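Local coordinates for enoyl-CoA hydratase/isomerase family protein (PDB 3OT6) that probably acts on coenzyme A thioesters as a crotonase-fold hydratase or isomerase, although its exact reaction is not established, at residues D14-L19 / I50-G55; A105-A110 / G129-Q134; F111-A116 / G175-V180. All coordinates share one frame; numbering follows the deposited sequence.

Interaction 1: D14-L19 / I50-G55; sequences DGVATL and IVIVTG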
ATOM      1  N   ASP A  14      -0.973  -1.612  22.736  1.00 34.80           N
ATOM      2  CA  ASP A  14      -2.339  -1.128  22.992  1.00 34.02           C
ATOM      3  C   ASP A  14      -3.284  -1.411  21.795  1.00 33.25           C
ATOM      4  O   ASP A  14      -3.957  -0.508  21.299  1.00 33.12           O
ATOM      5  CB  ASP A  14      -2.243   0.369  23.341  1.00 33.73           C
ATOM      6  CG  ASP A  14      -3.587   0.994  23.725  1.00 37.65           C
ATOM      7  OD1 ASP A  14      -4.472   0.328  24.339  1.00 37.55           O
ATOM      8  OD2 ASP A  14      -3.741   2.207  23.446  1.00 42.01           O
ATOM      9  N   GLY A  15      -3.296  -2.657  21.312  1.00 33.08           N
ATOM     10  CA  GLY A  15      -4.148  -3.065  20.163  1.00 32.41           C
ATOM     11  C   GLY A  15      -3.876  -2.447  18.779  1.00 31.94           C
ATOM     12  O   GLY A  15      -4.705  -2.558  17.872  1.00 32.07           O
ATOM     13  N   VAL A  16      -2.726  -1.775  18.633  1.00 31.12           N
ATOM     14  CA  VAL A  16      -2.232  -1.300  17.353  1.00 28.87           C
ATOM     15  C   VAL A  16      -0.947  -2.005  17.005  1.00 29.21           C
ATOM     16  O   VAL A  16       0.003  -1.945  17.791  1.00 29.39           O
ATOM     17  CB  VAL A  16      -1.983   0.203  17.381  1.00 29.15           C
ATOM     18  CG1 VAL A  16      -1.383   0.643  16.059  1.00 25.92           C
ATOM     19  CG2 VAL A  16      -3.329   1.017  17.700  1.00 27.37           C
ATOM     20  N   ALA A  17      -0.895  -2.667  15.842  1.00 28.29           N
ATOM     21  CA  ALA A  17       0.347  -3.304  15.367  1.00 27.51           C
ATOM     22  C   ALA A  17       0.984  -2.408  14.297  1.00 28.59           C
ATOM     23  O   ALA A  17       0.399  -2.210  13.210  1.00 30.24           O
ATOM     24  CB  ALA A  17       0.075  -4.706  14.809  1.00 26.04           C
ATOM     25  N   THR A  18       2.146  -1.827  14.609  1.00 28.58           N
ATOM     26  CA  THR A  18       2.899  -1.019  13.675  1.00 28.03           C
ATOM     27  C   THR A  18       3.795  -1.956  12.895  1.00 27.95           C
ATOM     28  O   THR A  18       4.590  -2.695  13.505  1.00 27.63           O
ATOM     29  CB  THR A  18       3.734   0.037  14.365  1.00 27.92           C
ATOM     30  OG1 THR A  18       2.891   0.899  15.132  1.00 29.11           O
ATOM     31  CG2 THR A  18       4.428   0.898  13.337  1.00 29.00           C
ATOM     32  N   LEU A  19       3.624  -1.952  11.555  1.00 27.51           N
ATOM     33  CA  LEU A  19       4.489  -2.670  10.577  1.00 26.29           C
ATOM     34  C   LEU A  19       5.391  -1.651   9.922  1.00 26.76           C
ATOM     35  O   LEU A  19       4.925  -0.731   9.215  1.00 26.79           O
ATOM     36  CB  LEU A  19       3.645  -3.426   9.567  1.00 25.90           C
ATOM     37  CG  LEU A  19       3.014  -4.765  10.076  1.00 26.32           C
ATOM     38  CD1 LEU A  19       2.158  -4.627  11.345  1.00 27.19           C
ATOM     39  CD2 LEU A  19       2.227  -5.471   9.036  1.00 21.22           C
ATOM     40  N   ILE A  50      -5.626  -3.394  15.169  1.00 21.67           N
ATOM     41  CA  ILE A  50      -5.579  -2.367  14.186  1.00 22.97           C
ATOM     42  C   ILE A  50      -4.131  -2.240  13.618  1.00 23.92           C
ATOM     43  O   ILE A  50      -3.154  -2.193  14.392  1.00 24.82           O
ATOM     44  CB  ILE A  50      -6.093  -1.057  14.759  1.00 22.90           C
ATOM     45  CG1 ILE A  50      -7.593  -1.223  15.017  1.00 22.40           C
ATOM     46  CG2 ILE A  50      -5.907   0.069  13.705  1.00 20.62           C
ATOM     47  CD1 ILE A  50      -8.195  -0.175  15.931  1.00 25.44           C
ATOM     48  N   VAL A  51      -3.979  -2.266  12.287  1.00 23.06           N
ATOM     49  CA  VAL A  51      -2.625  -2.304  11.686  1.00 20.93           C
ATOM     50  C   VAL A  51      -2.293  -0.916  11.206  1.00 21.40           C
ATOM     51  O   VAL A  51      -3.164  -0.215  10.676  1.00 20.30           O
ATOM     52  CB  VAL A  51      -2.531  -3.264  10.472  1.00 21.85           C
ATOM     53  CG1 VAL A  51      -1.208  -3.041   9.724  1.00 18.62           C
ATOM     54  CG2 VAL A  51      -2.665  -4.792  10.910  1.00 18.41           C
ATOM     55  N   ILE A  52      -1.064  -0.478  11.500  1.00 21.51           N
ATOM     56  CA  ILE A  52      -0.450   0.759  10.928  1.00 21.10           C
ATOM     57  C   ILE A  52       0.798   0.346  10.102  1.00 20.66           C
ATOM     58  O   ILE A  52       1.756  -0.137  10.674  1.00 20.41           O
ATOM     59  CB  ILE A  52       0.043   1.719  11.990  1.00 20.12           C
ATOM     60  CG1 ILE A  52      -1.092   2.307  12.776  1.00 18.98           C
ATOM     61  CG2 ILE A  52       0.700   2.939  11.323  1.00 22.94           C
ATOM     62  CD1 ILE A  52      -0.590   3.395  13.836  1.00 14.89           C
ATOM     63  N   VAL A  53       0.780   0.517   8.785  1.00 20.60           N
ATOM     64  CA  VAL A  53       1.934   0.233   7.952  1.00 19.59           C
ATOM     65  C   VAL A  53       2.621   1.583   7.740  1.00 21.29           C
ATOM     66  O   VAL A  53       1.963   2.573   7.429  1.00 21.04           O
ATOM     67  CB  VAL A  53       1.529  -0.372   6.557  1.00 20.03           C
ATOM     68  CG1 VAL A  53       2.761  -0.606   5.666  1.00 18.97           C
ATOM     69  CG2 VAL A  53       0.795  -1.690   6.700  1.00 16.65           C
ATOM     70  N   THR A  54       3.937   1.634   7.929  1.00 22.20           N
ATOM     71  CA  THR A  54       4.713   2.863   7.737  1.00 22.83           C
ATOM     72  C   THR A  54       6.104   2.519   7.177  1.00 22.92           C
ATOM     73  O   THR A  54       6.467   1.351   7.066  1.00 23.58           O
ATOM     74  CB  THR A  54       4.796   3.724   9.088  1.00 24.00           C
ATOM     75  OG1 THR A  54       5.181   5.081   8.769  1.00 27.04           O
ATOM     76  CG2 THR A  54       5.805   3.139  10.112  1.00 20.24           C
ATOM     77  N   GLY A  55       6.884   3.513   6.806  1.00 23.65           N
ATOM     78  CA  GLY A  55       8.197   3.248   6.246  1.00 25.76           C
ATOM     79  C   GLY A  55       9.313   3.868   7.081  1.00 27.90           C
ATOM     80  O   GLY A  55       9.283   3.812   8.309  1.00 28.53           O
TER

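Interaction 2: A105-A110 / G129-Q134; sequences AVAKGA and GLNEVQ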
ATOM      1  N   ALA A 105       5.907   8.226  -1.830  1.00 25.27           N
ATOM      2  CA  ALA A 105       5.318   6.914  -2.100  1.00 24.04           C
ATOM      3  C   ALA A 105       5.107   6.786  -3.618  1.00 23.87           C
ATOM      4  O   ALA A 105       4.292   7.504  -4.209  1.00 24.24           O
ATOM      5  CB  ALA A 105       3.994   6.761  -1.316  1.00 23.26           C
ATOM      6  N   VAL A 106       5.876   5.923  -4.280  1.00 23.36           N
ATOM      7  CA  VAL A 106       5.937   5.956  -5.749  1.00 21.71           C
ATOM      8  C   VAL A 106       5.697   4.547  -6.224  1.00 21.53           C
ATOM      9  O   VAL A 106       6.206   3.592  -5.617  1.00 21.47           O
ATOM     10  CB  VAL A 106       7.309   6.432  -6.238  1.00 22.37           C
ATOM     11  CG1 VAL A 106       7.440   6.367  -7.791  1.00 23.13           C
ATOM     12  CG2 VAL A 106       7.623   7.862  -5.745  1.00 24.02           C
ATOM     13  N   ALA A 107       4.904   4.414  -7.293  1.00 20.76           N
ATOM     14  CA  ALA A 107       4.672   3.134  -8.011  1.00 20.34           C
ATOM     15  C   ALA A 107       4.065   2.167  -6.967  1.00 20.76           C
ATOM     16  O   ALA A 107       3.141   2.601  -6.274  1.00 21.38           O
ATOM     17  CB  ALA A 107       5.960   2.608  -8.677  1.00 17.31           C
ATOM     18  N   LYS A 108       4.566   0.920  -6.820  1.00 20.75           N
ATOM     19  CA  LYS A 108       4.020  -0.026  -5.823  1.00 20.39           C
ATOM     20  C   LYS A 108       3.955   0.647  -4.447  1.00 19.73           C
ATOM     21  O   LYS A 108       3.004   0.424  -3.696  1.00 19.79           O
ATOM     22  CB  LYS A 108       4.793  -1.367  -5.761  1.00 20.72           C
ATOM     23  CG  LYS A 108       4.161  -2.457  -4.849  1.00 21.56           C
ATOM     24  CD  LYS A 108       2.843  -3.040  -5.463  1.00 24.90           C
ATOM     25  CE  LYS A 108       1.960  -3.915  -4.480  1.00 21.78           C
ATOM     26  NZ  LYS A 108       0.581  -4.135  -5.220  1.00 23.96           N
ATOM     27  N   GLY A 109       4.909   1.492  -4.109  1.00 18.16           N
ATOM     28  CA  GLY A 109       4.774   2.178  -2.830  1.00 18.71           C
ATOM     29  C   GLY A 109       3.470   2.994  -2.780  1.00 19.45           C
ATOM     30  O   GLY A 109       2.825   3.109  -1.733  1.00 19.43           O
ATOM     31  N   ALA A 110       3.070   3.603  -3.888  1.00 18.60           N
ATOM     32  CA  ALA A 110       1.799   4.308  -3.837  1.00 19.70           C
ATOM     33  C   ALA A 110       0.600   3.314  -3.922  1.00 20.03           C
ATOM     34  O   ALA A 110      -0.503   3.643  -3.446  1.00 20.72           O
ATOM     35  CB  ALA A 110       1.702   5.419  -4.909  1.00 18.19           C
ATOM     36  N   GLY A 129       2.911   9.072  -6.224  1.00 19.07           N
ATOM     37  CA  GLY A 129       2.278   8.836  -7.494  1.00 18.73           C
ATOM     38  C   GLY A 129       2.770   7.590  -8.147  1.00 19.29           C
ATOM     39  O   GLY A 129       3.546   6.875  -7.562  1.00 18.78           O
ATOM     40  N   LEU A 130       2.353   7.395  -9.398  1.00 19.33           N
ATOM     41  CA  LEU A 130       2.540   6.200 -10.131  1.00 20.38           C
ATOM     42  C   LEU A 130       3.389   6.551 -11.359  1.00 22.42           C
ATOM     43  O   LEU A 130       2.882   7.065 -12.374  1.00 21.40           O
ATOM     44  CB  LEU A 130       1.163   5.642 -10.560  1.00 19.53           C
ATOM     45  CG  LEU A 130       0.241   5.269  -9.401  1.00 20.21           C
ATOM     46  CD1 LEU A 130      -1.121   4.766  -9.942  1.00 17.91           C
ATOM     47  CD2 LEU A 130       0.897   4.226  -8.443  1.00 16.93           C
ATOM     48  N   ASN A 131       4.689   6.275 -11.290  1.00 24.40           N
ATOM     49  CA  ASN A 131       5.528   6.838 -12.324  1.00 26.86           C
ATOM     50  C   ASN A 131       5.805   5.854 -13.422  1.00 27.95           C
ATOM     51  O   ASN A 131       6.637   6.108 -14.277  1.00 29.36           O
ATOM     52  CB  ASN A 131       6.808   7.417 -11.737  1.00 27.02           C
ATOM     53  CG  ASN A 131       7.707   6.357 -11.151  1.00 29.66           C
ATOM     54  OD1 ASN A 131       7.307   5.232 -10.887  1.00 32.05           O
ATOM     55  ND2 ASN A 131       8.924   6.715 -10.948  1.00 29.75           N
ATOM     56  N   GLU A 132       5.102   4.728 -13.415  1.00 28.97           N
ATOM     57  CA  GLU A 132       5.527   3.657 -14.271  1.00 29.38           C
ATOM     58  C   GLU A 132       5.529   4.032 -15.752  1.00 28.84           C
ATOM     59  O   GLU A 132       6.394   3.561 -16.514  1.00 29.20           O
ATOM     60  CB  GLU A 132       4.910   2.244 -13.953  1.00 30.06           C
ATOM     61  CG  GLU A 132       3.667   2.082 -13.150  1.00 31.44           C
ATOM     62  CD  GLU A 132       3.777   2.372 -11.632  1.00 33.49           C
ATOM     63  OE1 GLU A 132       3.741   1.443 -10.809  1.00 30.48           O
ATOM     64  OE2 GLU A 132       3.827   3.553 -11.248  1.00 35.43           O
ATOM     65  N   VAL A 133       4.582   4.884 -16.153  1.00 27.84           N
ATOM     66  CA  VAL A 133       4.447   5.251 -17.557  1.00 26.04           C
ATOM     67  C   VAL A 133       5.620   6.170 -17.922  1.00 26.92           C
ATOM     68  O   VAL A 133       6.044   6.228 -19.084  1.00 26.60           O
ATOM     69  CB  VAL A 133       3.069   5.865 -17.924  1.00 24.99           C
ATOM     70  CG1 VAL A 133       3.161   6.821 -19.187  1.00 20.09           C
ATOM     71  CG2 VAL A 133       2.116   4.775 -18.207  1.00 22.40           C
ATOM     72  N   GLN A 134       6.147   6.857 -16.928  1.00 27.52           N
ATOM     73  CA  GLN A 134       7.226   7.782 -17.154  1.00 29.69           C
ATOM     74  C   GLN A 134       8.487   7.001 -17.424  1.00 29.78           C
ATOM     75  O   GLN A 134       9.237   7.304 -18.364  1.00 30.22           O
ATOM     76  CB  GLN A 134       7.437   8.699 -15.966  1.00 29.26           C
ATOM     77  CG  GLN A 134       8.767   9.386 -16.075  1.00 36.75           C
ATOM     78  CD  GLN A 134       8.732  10.817 -15.612  1.00 48.93           C
ATOM     79  OE1 GLN A 134       9.785  11.448 -15.524  1.00 55.03           O
ATOM     80  NE2 GLN A 134       7.522  11.357 -15.303  1.00 50.47           N
TER

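Interaction 3: F111-A116 / G175-V180; sequences FLLLSA and GFLDKV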
ATOM      1  N   PHE A 111       0.793   2.136  -4.528  1.00 19.44           N
ATOM      2  CA  PHE A 111      -0.224   1.115  -4.436  1.00 20.56           C
ATOM      3  C   PHE A 111      -0.530   0.651  -3.025  1.00 21.31           C
ATOM      4  O   PHE A 111      -1.641   0.208  -2.734  1.00 21.44           O
ATOM      5  CB  PHE A 111       0.043  -0.040  -5.360  1.00 20.37           C
ATOM      6  CG  PHE A 111      -0.238   0.309  -6.798  1.00 21.95           C
ATOM      7  CD1 PHE A 111      -1.516   0.762  -7.185  1.00 25.23           C
ATOM      8  CD2 PHE A 111       0.750   0.229  -7.760  1.00 18.89           C
ATOM      9  CE1 PHE A 111      -1.791   1.103  -8.553  1.00 24.99           C
ATOM     10  CE2 PHE A 111       0.502   0.569  -9.076  1.00 22.29           C
ATOM     11  CZ  PHE A 111      -0.758   1.019  -9.490  1.00 22.44           C
ATOM     12  N   LEU A 112       0.427   0.766  -2.124  1.00 22.53           N
ATOM     13  CA  LEU A 112       0.149   0.351  -0.765  1.00 23.11           C
ATOM     14  C   LEU A 112      -0.921   1.255  -0.174  1.00 22.67           C
ATOM     15  O   LEU A 112      -1.750   0.749   0.596  1.00 23.52           O
ATOM     16  CB  LEU A 112       1.383   0.380   0.134  1.00 23.63           C
ATOM     17  CG  LEU A 112       2.543  -0.517  -0.234  1.00 25.15           C
ATOM     18  CD1 LEU A 112       3.659  -0.293   0.849  1.00 24.92           C
ATOM     19  CD2 LEU A 112       2.070  -1.917  -0.249  1.00 27.90           C
ATOM     20  N   LEU A 113      -0.897   2.562  -0.493  1.00 21.32           N
ATOM     21  CA  LEU A 113      -1.933   3.515  -0.012  1.00 20.80           C
ATOM     22  C   LEU A 113      -3.355   3.255  -0.578  1.00 20.66           C
ATOM     23  O   LEU A 113      -4.382   3.665   0.021  1.00 21.57           O
ATOM     24  CB  LEU A 113      -1.535   4.974  -0.284  1.00 21.31           C
ATOM     25  CG  LEU A 113      -0.158   5.484   0.207  1.00 21.70           C
ATOM     26  CD1 LEU A 113       0.291   6.652  -0.683  1.00 18.03           C
ATOM     27  CD2 LEU A 113      -0.272   5.872   1.688  1.00 18.48           C
ATOM     28  N   LEU A 114      -3.399   2.624  -1.746  1.00 19.36           N
ATOM     29  CA  LEU A 114      -4.617   2.263  -2.401  1.00 18.88           C
ATOM     30  C   LEU A 114      -5.135   0.892  -1.905  1.00 19.92           C
ATOM     31  O   LEU A 114      -6.160   0.404  -2.389  1.00 20.17           O
ATOM     32  CB  LEU A 114      -4.395   2.271  -3.926  1.00 17.50           C
ATOM     33  CG  LEU A 114      -3.968   3.645  -4.503  1.00 17.18           C
ATOM     34  CD1 LEU A 114      -4.080   3.720  -6.032  1.00 15.54           C
ATOM     35  CD2 LEU A 114      -4.739   4.821  -3.890  1.00 15.53           C
ATOM     36  N   SER A 115      -4.465   0.295  -0.918  1.00 19.68           N
ATOM     37  CA  SER A 115      -4.798  -1.048  -0.494  1.00 20.31           C
ATOM     38  C   SER A 115      -5.270  -1.067   0.975  1.00 20.32           C
ATOM     39  O   SER A 115      -5.324  -2.108   1.576  1.00 21.83           O
ATOM     40  CB  SER A 115      -3.544  -1.909  -0.591  1.00 20.60           C
ATOM     41  OG  SER A 115      -3.121  -1.988  -1.930  1.00 25.41           O
ATOM     42  N   ALA A 116      -5.583   0.071   1.559  1.00 18.99           N
ATOM     43  CA  ALA A 116      -5.695   0.182   2.997  1.00 18.40           C
ATOM     44  C   ALA A 116      -7.063   0.810   3.319  1.00 18.89           C
ATOM     45  O   ALA A 116      -7.809   1.267   2.415  1.00 18.51           O
ATOM     46  CB  ALA A 116      -4.561   1.114   3.519  1.00 15.74           C
ATOM     47  N   GLY A 175      -6.734  11.124  -3.960  1.00 16.47           N
ATOM     48  CA  GLY A 175      -7.234   9.901  -3.343  1.00 17.57           C
ATOM     49  C   GLY A 175      -6.191   8.933  -2.820  1.00 19.09           C
ATOM     50  O   GLY A 175      -6.540   7.859  -2.306  1.00 18.88           O
ATOM     51  N   PHE A 176      -4.900   9.296  -2.948  1.00 19.85           N
ATOM     52  CA  PHE A 176      -3.830   8.517  -2.334  1.00 19.71           C
ATOM     53  C   PHE A 176      -3.870   8.625  -0.812  1.00 20.66           C
ATOM     54  O   PHE A 176      -3.469   7.649  -0.124  1.00 21.97           O
ATOM     55  CB  PHE A 176      -2.458   8.925  -2.855  1.00 19.57           C
ATOM     56  CG  PHE A 176      -2.240   8.560  -4.293  1.00 19.04           C
ATOM     57  CD1 PHE A 176      -1.837   7.262  -4.634  1.00 17.66           C
ATOM     58  CD2 PHE A 176      -2.412   9.509  -5.308  1.00 14.02           C
ATOM     59  CE1 PHE A 176      -1.685   6.897  -5.989  1.00 16.83           C
ATOM     60  CE2 PHE A 176      -2.240   9.148  -6.667  1.00 15.60           C
ATOM     61  CZ  PHE A 176      -1.883   7.849  -6.999  1.00 14.70           C
ATOM     62  N   LEU A 177      -4.353   9.768  -0.291  1.00 20.56           N
ATOM     63  CA  LEU A 177      -4.270  10.080   1.148  1.00 20.55           C
ATOM     64  C   LEU A 177      -5.630  10.530   1.620  1.00 20.45           C
ATOM     65  O   LEU A 177      -6.358  11.105   0.857  1.00 21.66           O
ATOM     66  CB  LEU A 177      -3.243  11.214   1.393  1.00 19.94           C
ATOM     67  CG  LEU A 177      -1.744  10.945   1.135  1.00 22.01           C
ATOM     68  CD1 LEU A 177      -0.879  12.145   1.521  1.00 20.80           C
ATOM     69  CD2 LEU A 177      -1.193   9.601   1.797  1.00 19.40           C
ATOM     70  N   ASP A 178      -5.969  10.306   2.878  1.00 21.66           N
ATOM     71  CA  ASP A 178      -7.196  10.890   3.488  1.00 22.44           C
ATOM     72  C   ASP A 178      -6.840  12.089   4.386  1.00 23.43           C
ATOM     73  O   ASP A 178      -7.712  12.899   4.733  1.00 22.59           O
ATOM     74  CB  ASP A 178      -7.965   9.803   4.285  1.00 21.78           C
ATOM     75  CG  ASP A 178      -8.204   8.537   3.443  1.00 23.54           C
ATOM     76  OD1 ASP A 178      -8.824   8.715   2.367  1.00 20.83           O
ATOM     77  OD2 ASP A 178      -7.735   7.401   3.816  1.00 22.35           O
ATOM     78  N   LYS A 179      -5.557  12.203   4.758  1.00 23.78           N
ATOM     79  CA  LYS A 179      -5.164  13.241   5.692  1.00 25.58           C
ATOM     80  C   LYS A 179      -3.692  13.545   5.543  1.00 25.98           C
ATOM     81  O   LYS A 179      -2.859  12.629   5.359  1.00 25.39           O
ATOM     82  CB  LYS A 179      -5.474  12.809   7.159  1.00 26.25           C
ATOM     83  CG  LYS A 179      -5.329  13.873   8.230  1.00 27.23           C
ATOM     84  CD  LYS A 179      -5.518  13.273   9.665  1.00 35.37           C
ATOM     85  CE  LYS A 179      -6.996  13.092  10.065  1.00 40.34           C
ATOM     86  NZ  LYS A 179      -7.839  14.351   9.788  1.00 43.87           N
ATOM     87  N   VAL A 180      -3.390  14.841   5.633  1.00 26.79           N
ATOM     88  CA  VAL A 180      -2.018  15.366   5.616  1.00 27.48           C
ATOM     89  C   VAL A 180      -1.713  16.093   6.960  1.00 28.19           C
ATOM     90  O   VAL A 180      -2.448  17.025   7.383  1.00 27.66           O
ATOM     91  CB  VAL A 180      -1.762  16.257   4.366  1.00 27.46           C
ATOM     92  CG1 VAL A 180      -0.363  16.923   4.422  1.00 27.14           C
ATOM     93  CG2 VAL A 180      -1.911  15.433   3.080  1.00 26.38           C
TER

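Interaction 1: D14-L19 / I50-G55
Val16 to Leu19 runs parallel to Ile50 to Val53 as a neighbouring strand, with the two short axes 4.6 Å apart at closest approach and inclined by 21°. Five backbone hydrogen bonds form the ladder, and both strands give and accept. The bond from Ile50 N to Gly15 O is the most bent, with 133° at the hydrogen. The run then tightens: Ala17 N to Ile50 O is 2.7 Å, and Ile52 N to Ala17 O is nearly straight at 172°. Leu19 N binds Ile52 O, and Thr54 N binds Leu19 O. Four CA-H...O contacts fill in between them, such as Val16 CA to Ile50 O at 3.2 Å.

One face carries Val16, Thr18, Ile50 and Ile52. With CG1 anti to the backbone N, Val16 reaches along the strand to the outer end of Ile52. Val16 CG1 lies 3.6 Å from Ile52 CD1, and the two side chains pass at a slant. Thr18 CG2 lies 4.2 Å from Thr54 CG2, while Thr54 OG1 turns to Ala100 O for a hydrogen bond. Helix 186-197 packs on this face through Val16, Ile50 and Ile52.

Ala17, Leu19, Val51 and Val53 form the other face. Leu19 CD1 touches Val51 CG1 at 4.1 Å, and these two side chains also meet at a slant. Leu19, Val51 and Val53 also touch helix 31-46, which connects the two strands in a beta-alpha-beta crossover.

Main-chain bonds set the register. Mostly branched aliphatic groups, with Ala17 and Thr18 among them, pack on the two faces. The pair is therefore a buried part of the sheet, covered by a helix on each side.

Interaction 2: A105-A110 / G129-Q134
Gly129 O takes one hydrogen bond and two weaker C-H contacts from Val106 to Ala110. Ala107 N donates the hydrogen bond to it at 2.8 Å, lying in the carbonyl plane with 158° at the hydrogen. Val106 CA adds a CA-H...O contact to Gly129 O at 3.1 Å, and the methyl of Ala110 also lies against it. A second backbone bond, from Gly129 N to Ala105 O at 2.9 Å, completes the parallel bridge. Gly129 is nearly fully extended, with backbone angles that suit glycine.

Beyond the bridge, side chains carry the contact. Asn131 presents the face of its amide to Val106 CG1. That methyl is 3.3 Å from Asn131 OD1 and almost as near to the amide carbon and nitrogen, so it sits over the middle of the group. The Asn131 CG lies between the backbone N and carbonyl carbon (chi1 67°), and the side chain crosses Val106 at about a right angle. The Glu132 carboxylate straddles Ala107, with Glu132 OE1 and OE2 each 3.4 Å from Ala107 CA, and Glu132 OE1 is 3.3 Å from Ala107 CB. Leu130 CD2 packs against Ala110 CB at 3.8 Å.

A bound methylpentanediol, probably from the crystallisation liquor, lies about 4 Å from the Glu132 side chain. It may mark a pocket. In crotonases the turn into the corresponding helix lends a backbone N-H to the oxyanion hole, and this arrangement is consistent with that site.

Ala107 is the N-cap of helix 108-113, so the bridge ends where the helix begins. Strand 103-106 lies beside strand 128-129 in the smaller sheet. Met165 of strand 165-166 packs on Val106 and Asn131, and helix 153-160 covers Leu130.

Interaction 3: F111-A116 / G175-V180
The ring of Phe176 meets Leu114 obliquely, along its CD1-CE1 side. Leu114 CD2 is 3.9 Å from Phe176 CD1, and Leu114 CD1 is 4.0 Å from Phe176 CE1, so both methyls of the leucine follow one bond of the ring. Leu151, in a loop, and Ala171 of helix 168-174 also touch the Phe176 side chain. Phe176 CG is anti to the carbonyl carbon (chi1 -68°), which carries the ring over to Leu114.

The main chain of Phe176 takes part as well. Leu113 CB is 3.3 Å from Phe176 O, a snug contact of a methylene with a carbonyl. Further out, Leu113 CD2 meets Leu177 CD2 at 3.8 Å, the two leucines slanting across each other. Leu114 CD2 reaches Gly175 O too, at 3.9 Å.

The contact between the two segments is thus mainly apolar packing, with Phe176 O set among the atoms of the Leu113 side chain. Arg119 of strand 118-122 bridges the segments: its NH1 bonds both Leu113 O and Gly175 O, and its NH2 forms a salt bridge with Asp178 OD1. Within 111-116, Ser115 OG donates to Phe111 O at 2.8 Å, which links the side chain of Ser115 back to the main chain of Phe111.

Gly175 closes helix 168-174 with a Schellman motif. Its positive phi (113°) turns the chain toward Phe176 and then into edge strand 179-181. The arrangement is the C-terminal Schellman motif of helix 168-174 and the link to strand 179-181, packed on Leu113 and Leu114 in the crotonase-like fold.

From the N terminus, interaction 1 comes first. It closes the loop through helix 31-46 and is complete before the others open, so it stands in series with them. Interaction 2 then spans from 105-110 to 129-134, and strand 118-122 lies in its loop. Interaction 3 starts inside that loop, at 111-116, and ends well beyond it at 175-180, so the two cross. They share helix 108-113 and touch directly, for example where Leu130 packs on Phe111. Interactions 1 and 3 both reach the six-stranded sheet, with centres about 15 Å apart. Interaction 2 belongs to the smaller sheet, and the shared helix joins the two regions.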